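PDB 4JHM: mandelate racemase / muconate lactonizing enzyme, C-terminal domain protein from Pseudovibrio sp. JE062, which is of unknown function but belongs to the enolase superfamily, joining an N-terminal capping domain to a modified TIM-barrel domain. Local coordinates for residues N37-L42 / M360-V365; L13-D18 / A368-Y373; I164-Y169 / I191-D196; K135-T140 / F322-Y327. All coordinates share one frame; numbering follows the deposited sequence.

Contact 1. Residues N37-L42 / M360-V365; sequences NNIVRL and MDWDAV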
# COMPACT_ATOMS: atom_id res chain seq x y z
N ASN A 37 10.21 -10.57 -44.60
CA ASN A 37 8.81 -10.87 -44.32
C ASN A 37 8.62 -12.39 -44.31
O ASN A 37 9.13 -13.09 -45.19
CB ASN A 37 7.91 -10.23 -45.37
CG ASN A 37 6.45 -10.18 -44.95
OD1 ASN A 37 6.06 -10.74 -43.93
ND2 ASN A 37 5.63 -9.50 -45.74
N ASN A 38 7.90 -12.89 -43.31
CA ASN A 38 7.62 -14.32 -43.19
C ASN A 38 6.15 -14.58 -43.44
O ASN A 38 5.30 -14.09 -42.71
CB ASN A 38 8.01 -14.82 -41.81
CG ASN A 38 9.45 -14.52 -41.47
OD1 ASN A 38 10.37 -15.12 -42.02
ND2 ASN A 38 9.66 -13.58 -40.55
N ILE A 39 5.84 -15.36 -44.47
CA ILE A 39 4.45 -15.61 -44.82
C ILE A 39 4.06 -17.06 -44.62
O ILE A 39 4.75 -17.98 -45.07
CB ILE A 39 4.16 -15.21 -46.27
CG1 ILE A 39 4.19 -13.69 -46.41
CG2 ILE A 39 2.80 -15.74 -46.70
CD1 ILE A 39 4.05 -13.20 -47.84
N VAL A 40 2.94 -17.26 -43.92
CA VAL A 40 2.33 -18.57 -43.78
C VAL A 40 1.06 -18.61 -44.62
O VAL A 40 0.14 -17.83 -44.40
CB VAL A 40 1.93 -18.86 -42.32
CG1 VAL A 40 1.19 -20.19 -42.23
CG2 VAL A 40 3.15 -18.85 -41.42
N ARG A 41 1.02 -19.53 -45.59
CA ARG A 41 -0.17 -19.72 -46.41
C ARG A 41 -0.81 -21.07 -46.11
O ARG A 41 -0.21 -22.11 -46.39
CB ARG A 41 0.17 -19.62 -47.90
CG ARG A 41 -0.98 -19.06 -48.73
CD ARG A 41 -1.24 -19.86 -49.99
NE ARG A 41 -0.30 -19.55 -51.06
CZ ARG A 41 -0.57 -19.73 -52.36
NH1 ARG A 41 -1.75 -20.21 -52.74
NH2 ARG A 41 0.34 -19.42 -53.27
N LEU A 42 -2.01 -21.05 -45.55
CA LEU A 42 -2.71 -22.28 -45.19
C LEU A 42 -3.72 -22.66 -46.26
O LEU A 42 -4.41 -21.80 -46.80
CB LEU A 42 -3.44 -22.12 -43.86
CG LEU A 42 -2.59 -21.76 -42.64
CD1 LEU A 42 -3.50 -21.42 -41.47
CD2 LEU A 42 -1.65 -22.89 -42.26
N MSE A 360 -2.34 -11.46 -52.63
CA MSE A 360 -0.91 -11.46 -52.88
C MSE A 360 -0.63 -11.95 -54.26
O MSE A 360 -1.33 -12.82 -54.77
CB MSE A 360 -0.20 -12.38 -51.89
CG MSE A 360 -0.36 -11.91 -50.45
SE MSE A 360 1.14 -10.72 -49.96
CE MSE A 360 0.16 -9.02 -50.03
N ASP A 361 0.41 -11.40 -54.87
CA ASP A 361 0.95 -11.91 -56.12
C ASP A 361 1.92 -13.04 -55.77
O ASP A 361 2.98 -12.80 -55.20
CB ASP A 361 1.67 -10.80 -56.89
CG ASP A 361 2.33 -11.29 -58.17
OD1 ASP A 361 2.62 -12.50 -58.27
OD2 ASP A 361 2.55 -10.46 -59.07
N TRP A 362 1.54 -14.26 -56.11
CA TRP A 362 2.27 -15.43 -55.62
C TRP A 362 3.46 -15.80 -56.49
O TRP A 362 4.33 -16.57 -56.07
CB TRP A 362 1.31 -16.61 -55.45
CG TRP A 362 0.36 -16.38 -54.32
CD1 TRP A 362 -0.98 -16.11 -54.41
CD2 TRP A 362 0.68 -16.36 -52.93
NE1 TRP A 362 -1.51 -15.94 -53.15
CE2 TRP A 362 -0.51 -16.09 -52.23
CE3 TRP A 362 1.86 -16.55 -52.21
CZ2 TRP A 362 -0.55 -16.00 -50.83
CZ3 TRP A 362 1.82 -16.47 -50.82
CH2 TRP A 362 0.62 -16.19 -50.15
N ASP A 363 3.50 -15.26 -57.70
CA ASP A 363 4.69 -15.41 -58.53
C ASP A 363 5.74 -14.39 -58.10
O ASP A 363 6.93 -14.59 -58.34
CB ASP A 363 4.34 -15.25 -60.02
CG ASP A 363 3.51 -16.40 -60.54
OD1 ASP A 363 2.67 -16.92 -59.77
OD2 ASP A 363 3.71 -16.80 -61.71
N ALA A 364 5.28 -13.32 -57.46
CA ALA A 364 6.17 -12.27 -56.99
C ALA A 364 6.91 -12.73 -55.74
O ALA A 364 8.11 -12.50 -55.61
CB ALA A 364 5.40 -10.99 -56.71
N VAL A 365 6.19 -13.38 -54.83
CA VAL A 365 6.81 -13.87 -53.60
C VAL A 365 7.81 -14.97 -53.92
O VAL A 365 8.95 -14.93 -53.46
CB VAL A 365 5.77 -14.38 -52.56
CG1 VAL A 365 4.81 -13.27 -52.17
CG2 VAL A 365 5.01 -15.58 -53.09
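The guanidinium group of Arg41 lies over one face of the Trp362 indole in a cation-pi contact, with Arg41 CZ 3.7 Å from the centroid of the five-membered ring. The two planes are turned 33° apart, so NH2 dips toward the ring fusion. Arg41 CG passes over the outer rim of the six-membered ring, 3.6 Å from Trp362 CH2. Bends at chi2 (-134°) and chi3 (-79°) lay the long arginine chain along the indole, and NH1 continues to a salt bridge with Glu49, so an anion and a pi face share the cation.

Through this contact, helix 362-368 of the C-terminal region packs against strand 34-44 in the antiparallel sheet of the capping domain.

The apolar part centres on Ile39, whose two branches diverge. CG2 meets the indole at its edge, 4.1 Å from Trp362 CH2, while CD1 lies 4.4 Å from the selenium SE of selenomethionine Met360 and equally far from Val365 CG1. Met360 CB lies over the indole face opposite Arg41.

Asp361 is the N-cap of the helix: its short carboxylate folds back, and OD1 accepts Ala364 N (2.9 Å) from above the carboxylate plane and Asp363 N weakly.

Contact 2. Residues L13-D18 / A368-Y373; sequences LYALAD and ASFASY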
# COMPACT_ATOMS: atom_id res chain seq x y z
N LEU A 13 5.48 -22.17 -46.36
CA LEU A 13 6.21 -21.15 -45.61
C LEU A 13 7.11 -20.37 -46.55
O LEU A 13 7.77 -20.95 -47.40
CB LEU A 13 7.04 -21.80 -44.51
CG LEU A 13 6.28 -22.69 -43.53
CD1 LEU A 13 7.18 -23.06 -42.36
CD2 LEU A 13 5.01 -22.01 -43.05
N TYR A 14 7.14 -19.05 -46.37
CA TYR A 14 7.99 -18.19 -47.20
C TYR A 14 8.74 -17.17 -46.36
O TYR A 14 8.27 -16.70 -45.33
CB TYR A 14 7.15 -17.47 -48.25
CG TYR A 14 6.50 -18.40 -49.24
CD1 TYR A 14 7.21 -18.88 -50.33
CD2 TYR A 14 5.19 -18.80 -49.09
CE1 TYR A 14 6.63 -19.74 -51.24
CE2 TYR A 14 4.59 -19.66 -50.00
CZ TYR A 14 5.32 -20.12 -51.07
OH TYR A 14 4.74 -20.98 -51.97
N ALA A 15 9.94 -16.83 -46.83
CA ALA A 15 10.72 -15.76 -46.25
C ALA A 15 11.32 -14.97 -47.41
O ALA A 15 12.24 -15.44 -48.09
CB ALA A 15 11.82 -16.31 -45.35
N LEU A 16 10.79 -13.77 -47.64
CA LEU A 16 11.18 -12.97 -48.78
C LEU A 16 11.71 -11.60 -48.37
O LEU A 16 11.53 -11.18 -47.23
CB LEU A 16 10.02 -12.82 -49.76
CG LEU A 16 8.64 -12.45 -49.20
CD1 LEU A 16 7.82 -11.71 -50.25
CD2 LEU A 16 7.89 -13.68 -48.72
N ALA A 17 12.36 -10.93 -49.30
CA ALA A 17 12.97 -9.62 -49.07
C ALA A 17 13.33 -8.97 -50.40
O ALA A 17 13.16 -9.58 -51.46
CB ALA A 17 14.21 -9.76 -48.19
N ASP A 18 13.83 -7.74 -50.35
CA ASP A 18 14.21 -6.99 -51.55
C ASP A 18 15.58 -6.35 -51.36
O ASP A 18 15.74 -5.43 -50.55
CB ASP A 18 13.15 -5.92 -51.85
CG ASP A 18 13.44 -5.16 -53.14
OD1 ASP A 18 14.35 -4.30 -53.14
OD2 ASP A 18 12.75 -5.41 -54.15
N ALA A 368 10.92 -13.46 -54.75
CA ALA A 368 11.66 -12.78 -53.68
C ALA A 368 12.03 -13.73 -52.54
O ALA A 368 12.76 -13.35 -51.63
CB ALA A 368 10.86 -11.61 -53.13
N SER A 369 11.54 -14.96 -52.61
CA SER A 369 11.67 -15.90 -51.51
C SER A 369 13.02 -16.61 -51.51
O SER A 369 13.29 -17.45 -52.37
CB SER A 369 10.53 -16.92 -51.56
OG SER A 369 10.56 -17.79 -50.45
N PHE A 370 13.86 -16.28 -50.53
CA PHE A 370 15.17 -16.93 -50.39
C PHE A 370 15.07 -18.22 -49.57
O PHE A 370 16.06 -18.94 -49.43
CB PHE A 370 16.17 -15.97 -49.74
CG PHE A 370 15.70 -15.37 -48.44
CD1 PHE A 370 15.87 -16.05 -47.25
CD2 PHE A 370 15.07 -14.14 -48.42
CE1 PHE A 370 15.43 -15.51 -46.05
CE2 PHE A 370 14.62 -13.59 -47.23
CZ PHE A 370 14.80 -14.28 -46.05
N ALA A 371 13.88 -18.51 -49.05
CA ALA A 371 13.63 -19.76 -48.32
C ALA A 371 12.15 -20.10 -48.32
O ALA A 371 11.30 -19.22 -48.14
CB ALA A 371 14.14 -19.65 -46.89
N SER A 372 11.83 -21.38 -48.52
CA SER A 372 10.44 -21.82 -48.48
C SER A 372 10.32 -23.31 -48.17
O SER A 372 11.21 -24.10 -48.48
CB SER A 372 9.76 -21.52 -49.82
OG SER A 372 10.30 -22.33 -50.85
N TYR A 373 9.20 -23.68 -47.55
CA TYR A 373 8.88 -25.08 -47.31
C TYR A 373 7.46 -25.37 -47.78
O TYR A 373 6.70 -24.46 -48.11
CB TYR A 373 9.00 -25.42 -45.82
CG TYR A 373 10.41 -25.35 -45.29
CD1 TYR A 373 11.39 -26.21 -45.76
CD2 TYR A 373 10.76 -24.43 -44.30
CE1 TYR A 373 12.68 -26.15 -45.27
CE2 TYR A 373 12.05 -24.37 -43.81
CZ TYR A 373 13.01 -25.23 -44.30
OH TYR A 373 14.29 -25.18 -43.81
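The Phe370 ring carries the carbonyl oxygen of Ala15 over one face, 3.0 Å above its plane and offset toward the rim, while Ala17 CB comes to its edge, 4.0 Å from CE2. With CG set between the backbone N and the carbonyl carbon (chi1 53°), the ring folds back over segment 13-18; the small Ala15 and Ala17 let it lie close to the backbone, and Ala15 CB is 3.7 Å from CZ. The Tyr14 ring receives Ser369 OG at its edge, in plane, 3.5 Å from CD1. Leu13 CD1 meets the Tyr373 ring at the edge, on the face that meets helix 65-73.

The backbones between these side chains form an antiparallel ladder, with Tyr14, Ser369 and Ser372 on the face opposite Leu13, Ala15 and Tyr373. Leu13 and Tyr373 form a hydrogen-bonded pair, each N donating to the other's O at 3.1 Å; Tyr14 and Ser372 follow as a non-hydrogen-bonded pair. Ala15 then faces two residues: its N donates to Ala371 O, but its O accepts Phe370 N (both 3.0 Å). This bulge at Phe370 turns the chain a corner just after helix 362-368. Beyond it, Ala17 N reaches Ala368 O in a weak bond, and Leu16 CB packs on Ala368 CB.

Within the chain, strand 369-376 is an outer strand of the capping-domain sheet, while strand 8-16 is flanked on its other side by strand 34-44. Leu13, Ala15 and Ala371 rest on Ile67 of helix 65-73, to which Tyr373 adds a hydrogen bond from OH to Glu68 and a cation-pi contact with Arg71.

Contact 3. Residues I164-Y169 / I191-D196; sequences IKLHCY and IRFMLD
A beta-alpha-beta crossover of the TIM-barrel-like domain brings these segments together: strand 163-167 leads into helix 172-186, and the chain returns as strand 192-196, parallel and adjacent to the first. Four backbone bonds join them; Ile164 and Leu166 each use N and O to bond the residues before and after their partner. Ile164 N donates to Arg192 O (2.7 Å), Met194 N to Ile164 O, Leu166 N to Met194 O (both 2.9 Å), and Asp196 N to Leu166 O (3.2 Å).

The face bearing Ile164, Leu166, Phe193 and Leu195 is apolar and suits the helices packed around the barrel. Phe193 lies alongside Ile164, pointing the same way, with CD1 4.1 Å from Ile164 CB; Ile191 CG2 sits over one face of its ring. Leu195 CD1 touches Cys168 SG at 3.7 Å.

On the other face Lys165 crosses selenomethionine Met194 at about a right angle, their CB atoms 3.8 Å apart. With CG anti to the backbone N (chi1 175°), the lysine runs on until NZ meets Glu324 and Glu222 in salt bridges and Tyr137 OH in a hydrogen bond. His167 and Asp196 lie side by side, ring and carboxylate turned 48° apart, and NE2 makes a weak, bent bond to OD2 (3.3 Å).

The histidine is held more firmly by ND1 on Thr140 O, and Asp196 by OD1 on Ala198 N. The polar groups on this face are thus buried and mostly held by partners outside the pair, consistent with the superfamily's habit of placing its active site at the C-terminal ends of the barrel strands.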
# COMPACT_ATOMS: atom_id res chain seq x y z
N ILE A 164 2.36 12.68 -37.18
CA ILE A 164 3.65 12.12 -37.54
C ILE A 164 4.38 11.60 -36.30
O ILE A 164 4.58 12.34 -35.34
CB ILE A 164 4.53 13.18 -38.22
CG1 ILE A 164 3.86 13.67 -39.51
CG2 ILE A 164 5.91 12.60 -38.52
CD1 ILE A 164 4.64 14.73 -40.24
N LYS A 165 4.77 10.33 -36.33
CA LYS A 165 5.64 9.79 -35.29
C LYS A 165 7.06 9.74 -35.83
O LYS A 165 7.39 8.90 -36.66
CB LYS A 165 5.21 8.40 -34.84
CG LYS A 165 6.19 7.78 -33.84
CD LYS A 165 5.72 6.45 -33.28
CE LYS A 165 6.00 5.30 -34.24
NZ LYS A 165 5.37 4.03 -33.77
N LEU A 166 7.89 10.64 -35.33
CA LEU A 166 9.28 10.71 -35.73
C LEU A 166 10.05 9.55 -35.14
O LEU A 166 9.97 9.30 -33.95
CB LEU A 166 9.90 12.01 -35.23
CG LEU A 166 9.19 13.31 -35.58
CD1 LEU A 166 9.66 14.42 -34.66
CD2 LEU A 166 9.44 13.66 -37.04
N HIS A 167 10.80 8.84 -35.98
CA HIS A 167 11.87 7.99 -35.45
C HIS A 167 13.11 8.86 -35.42
O HIS A 167 13.36 9.64 -36.34
CB HIS A 167 12.07 6.73 -36.29
CG HIS A 167 11.09 5.65 -35.98
ND1 HIS A 167 10.09 5.28 -36.85
CD2 HIS A 167 10.95 4.87 -34.89
CE1 HIS A 167 9.37 4.31 -36.30
NE2 HIS A 167 9.88 4.04 -35.11
N CYS A 168 13.88 8.73 -34.34
CA CYS A 168 14.96 9.67 -34.08
C CYS A 168 16.29 8.96 -33.83
O CYS A 168 16.41 7.75 -34.00
CB CYS A 168 14.60 10.55 -32.89
SG CYS A 168 14.34 9.63 -31.36
N TYR A 169 17.28 9.74 -33.42
CA TYR A 169 18.61 9.23 -33.17
C TYR A 169 18.65 8.37 -31.91
O TYR A 169 19.53 7.53 -31.76
CB TYR A 169 19.59 10.40 -33.06
CG TYR A 169 19.52 11.34 -34.25
CD1 TYR A 169 20.21 11.07 -35.42
CD2 TYR A 169 18.74 12.50 -34.20
CE1 TYR A 169 20.13 11.92 -36.51
CE2 TYR A 169 18.66 13.35 -35.29
CZ TYR A 169 19.36 13.06 -36.44
OH TYR A 169 19.29 13.89 -37.53
N ILE A 191 -0.75 19.69 -36.82
CA ILE A 191 -0.20 18.34 -36.95
C ILE A 191 0.16 17.79 -35.58
O ILE A 191 0.74 18.49 -34.76
CB ILE A 191 1.06 18.33 -37.83
CG1 ILE A 191 0.72 18.81 -39.25
CG2 ILE A 191 1.65 16.93 -37.89
CD1 ILE A 191 -0.21 17.88 -40.00
N ARG A 192 -0.18 16.52 -35.34
CA ARG A 192 0.11 15.84 -34.08
C ARG A 192 1.45 15.10 -34.19
O ARG A 192 1.64 14.31 -35.11
CB ARG A 192 -0.99 14.83 -33.75
CG ARG A 192 -2.39 15.42 -33.61
CD ARG A 192 -2.44 16.44 -32.48
NE ARG A 192 -1.91 15.91 -31.23
CZ ARG A 192 -1.56 16.65 -30.18
NH1 ARG A 192 -1.70 17.97 -30.22
NH2 ARG A 192 -1.09 16.07 -29.10
N PHE A 193 2.36 15.36 -33.26
CA PHE A 193 3.70 14.76 -33.31
C PHE A 193 3.95 13.78 -32.18
O PHE A 193 3.56 14.02 -31.03
CB PHE A 193 4.77 15.85 -33.29
CG PHE A 193 4.92 16.59 -34.59
CD1 PHE A 193 5.70 16.08 -35.61
CD2 PHE A 193 4.30 17.81 -34.79
CE1 PHE A 193 5.85 16.76 -36.81
CE2 PHE A 193 4.44 18.50 -35.97
CZ PHE A 193 5.22 17.98 -36.99
N MSE A 194 4.62 12.68 -32.51
CA MSE A 194 5.00 11.65 -31.54
C MSE A 194 6.46 11.36 -31.70
O MSE A 194 7.06 11.67 -32.73
CB MSE A 194 4.23 10.35 -31.77
CG MSE A 194 2.73 10.51 -31.57
SE MSE A 194 1.82 10.79 -33.31
CE MSE A 194 0.57 9.28 -33.23
N LEU A 195 7.06 10.74 -30.68
CA LEU A 195 8.48 10.44 -30.68
C LEU A 195 8.73 9.03 -30.17
O LEU A 195 8.21 8.65 -29.12
CB LEU A 195 9.20 11.45 -29.78
CG LEU A 195 10.73 11.40 -29.79
CD1 LEU A 195 11.26 11.72 -31.17
CD2 LEU A 195 11.27 12.38 -28.76
N ASP A 196 9.52 8.26 -30.92
CA ASP A 196 9.92 6.91 -30.49
C ASP A 196 11.43 6.86 -30.21
O ASP A 196 12.24 7.02 -31.12
CB ASP A 196 9.55 5.87 -31.57
CG ASP A 196 9.95 4.45 -31.18
OD1 ASP A 196 10.64 4.29 -30.16
OD2 ASP A 196 9.57 3.50 -31.90

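Contact 4. Residues K135-T140 / F322-Y327; sequences KSYAST and FFEQFY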
# COMPACT_ATOMS: atom_id res chain seq x y z
N LYS A 135 -7.92 7.36 -38.46
CA LYS A 135 -6.78 8.27 -38.60
C LYS A 135 -5.46 7.50 -38.55
O LYS A 135 -5.24 6.71 -37.63
CB LYS A 135 -6.76 9.30 -37.47
CG LYS A 135 -7.79 10.41 -37.61
CD LYS A 135 -7.18 11.64 -38.26
CE LYS A 135 -8.25 12.53 -38.87
NZ LYS A 135 -9.30 12.90 -37.88
N SER A 136 -4.59 7.74 -39.53
CA SER A 136 -3.26 7.16 -39.52
C SER A 136 -2.21 8.21 -39.16
O SER A 136 -2.48 9.41 -39.21
CB SER A 136 -2.93 6.58 -40.89
OG SER A 136 -2.95 7.58 -41.90
N TYR A 137 -1.02 7.76 -38.79
CA TYR A 137 0.13 8.64 -38.70
C TYR A 137 1.27 8.09 -39.54
O TYR A 137 1.44 6.88 -39.67
CB TYR A 137 0.58 8.84 -37.24
CG TYR A 137 1.05 7.59 -36.54
CD1 TYR A 137 2.36 7.14 -36.67
CD2 TYR A 137 0.19 6.86 -35.73
CE1 TYR A 137 2.79 6.00 -36.02
CE2 TYR A 137 0.62 5.72 -35.07
CZ TYR A 137 1.91 5.29 -35.22
OH TYR A 137 2.33 4.15 -34.58
N ALA A 138 2.04 8.99 -40.14
CA ALA A 138 3.22 8.59 -40.90
C ALA A 138 4.34 8.25 -39.92
O ALA A 138 4.76 9.09 -39.13
CB ALA A 138 3.65 9.71 -41.83
N SER A 139 4.80 7.00 -39.95
CA SER A 139 5.88 6.56 -39.08
C SER A 139 7.17 6.69 -39.87
O SER A 139 7.41 5.94 -40.81
CB SER A 139 5.65 5.12 -38.65
OG SER A 139 6.22 4.88 -37.38
N THR A 140 8.00 7.66 -39.48
CA THR A 140 9.08 8.13 -40.35
C THR A 140 10.38 7.37 -40.18
O THR A 140 10.61 6.74 -39.15
CB THR A 140 9.38 9.62 -40.09
OG1 THR A 140 10.32 9.74 -39.01
CG2 THR A 140 8.11 10.38 -39.74
N PHE A 322 -5.11 5.65 -33.75
CA PHE A 322 -4.37 5.68 -35.02
C PHE A 322 -3.99 4.31 -35.59
O PHE A 322 -3.98 3.30 -34.90
CB PHE A 322 -3.08 6.50 -34.86
CG PHE A 322 -3.31 7.92 -34.44
CD1 PHE A 322 -3.66 8.88 -35.37
CD2 PHE A 322 -3.15 8.29 -33.11
CE1 PHE A 322 -3.86 10.19 -34.98
CE2 PHE A 322 -3.36 9.60 -32.72
CZ PHE A 322 -3.71 10.55 -33.66
N PHE A 323 -3.68 4.32 -36.88
CA PHE A 323 -3.10 3.19 -37.58
C PHE A 323 -1.72 3.62 -38.03
O PHE A 323 -1.58 4.61 -38.74
CB PHE A 323 -3.96 2.83 -38.80
CG PHE A 323 -3.24 2.00 -39.83
CD1 PHE A 323 -2.53 2.61 -40.85
CD2 PHE A 323 -3.30 0.62 -39.79
CE1 PHE A 323 -1.87 1.85 -41.80
CE2 PHE A 323 -2.65 -0.14 -40.74
CZ PHE A 323 -1.93 0.47 -41.75
N GLU A 324 -0.70 2.88 -37.59
CA GLU A 324 0.67 3.21 -37.94
C GLU A 324 0.90 2.96 -39.43
O GLU A 324 0.77 1.83 -39.91
CB GLU A 324 1.64 2.39 -37.10
CG GLU A 324 3.11 2.67 -37.38
CD GLU A 324 4.03 2.08 -36.34
OE1 GLU A 324 5.15 2.61 -36.18
OE2 GLU A 324 3.65 1.09 -35.67
N GLN A 325 1.22 4.02 -40.16
CA GLN A 325 1.48 3.91 -41.58
C GLN A 325 2.89 4.41 -41.89
O GLN A 325 3.15 5.61 -41.87
CB GLN A 325 0.47 4.74 -42.38
CG GLN A 325 0.72 4.75 -43.88
CD GLN A 325 0.27 3.47 -44.54
OE1 GLN A 325 1.07 2.59 -44.86
NE2 GLN A 325 -1.04 3.35 -44.74
N PHE A 326 3.79 3.48 -42.16
CA PHE A 326 5.13 3.85 -42.57
C PHE A 326 5.08 4.48 -43.96
O PHE A 326 4.43 3.96 -44.87
CB PHE A 326 6.08 2.66 -42.57
CG PHE A 326 7.49 3.02 -42.92
CD1 PHE A 326 8.39 3.40 -41.94
CD2 PHE A 326 7.91 3.01 -44.24
CE1 PHE A 326 9.69 3.75 -42.26
CE2 PHE A 326 9.20 3.35 -44.58
CZ PHE A 326 10.09 3.73 -43.58
N TYR A 327 5.77 5.61 -44.11
CA TYR A 327 5.75 6.38 -45.35
C TYR A 327 7.20 6.67 -45.70
O TYR A 327 7.95 7.17 -44.86
CB TYR A 327 4.95 7.67 -45.12
CG TYR A 327 4.62 8.47 -46.36
CD1 TYR A 327 3.93 7.89 -47.42
CD2 TYR A 327 4.98 9.81 -46.46
CE1 TYR A 327 3.63 8.62 -48.55
CE2 TYR A 327 4.68 10.54 -47.60
CZ TYR A 327 4.01 9.95 -48.64
OH TYR A 327 3.70 10.67 -49.77
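Tyr137 spreads one face of its ring over the backbone of Glu324, whose CA stands 3.9 Å from the ring centroid and 22° off the normal, a CH-pi contact. The ring leans across to the neighbouring strand because CG lies between the backbone N and the carbonyl carbon (chi1 63°). Phe322 CB comes in at the ring's edge, in plane, 3.4 Å from CD2. A tyrosine fits here because its apolar ring packs while its hydroxyl ends among buried polar groups.

Glu324 runs out extended, and its OE1 accepts Ser139 OG (2.8 Å) on the anti lone pair; with the lysine of contact 3, this oxygen has two partners, which may steady the buried carboxylate.

Strand 133-139 opens the barrel and 323-326 is its last parallel strand; their pairing is consistent with the closing of the barrel expected for this family. Phe323 N bonds to Lys135 O (3.0 Å), Tyr137 N to Phe323 O, Gln325 N to Tyr137 O (2.9 Å), and Ser139 N to Gln325 O.

On the opposite face of the sheet, Ser136 CB sits at the edge of the Phe323 ring, 4.0 Å from CD1. Ala138 CB meets Tyr327 CB at 4.1 Å and also touches Cys156 of helix 149-159, where a small side chain suits the helix's close approach.

In the fold
From the N terminus, strand 8-16 is met first, and its partner comes only near the chain's end, so contact 2 closes the widest loop. Strand 34-44 follows and opens contact 1, nested inside it; the two touch within the antiparallel sheet of the capping domain. The chain then enters the barrel at strand 133-139, which waits for strand 323-326 to close contact 4, itself nested inside contact 1, while contact 3 closes a short crossover inside contact 4. No loops cross. Contacts 3 and 4 touch through the barrel sheet, their centres 10 Å apart, whereas contacts 1 and 3 have centres 31 Å apart. After the barrel, the chain returns through helix 362-368 to complete the capping sheet.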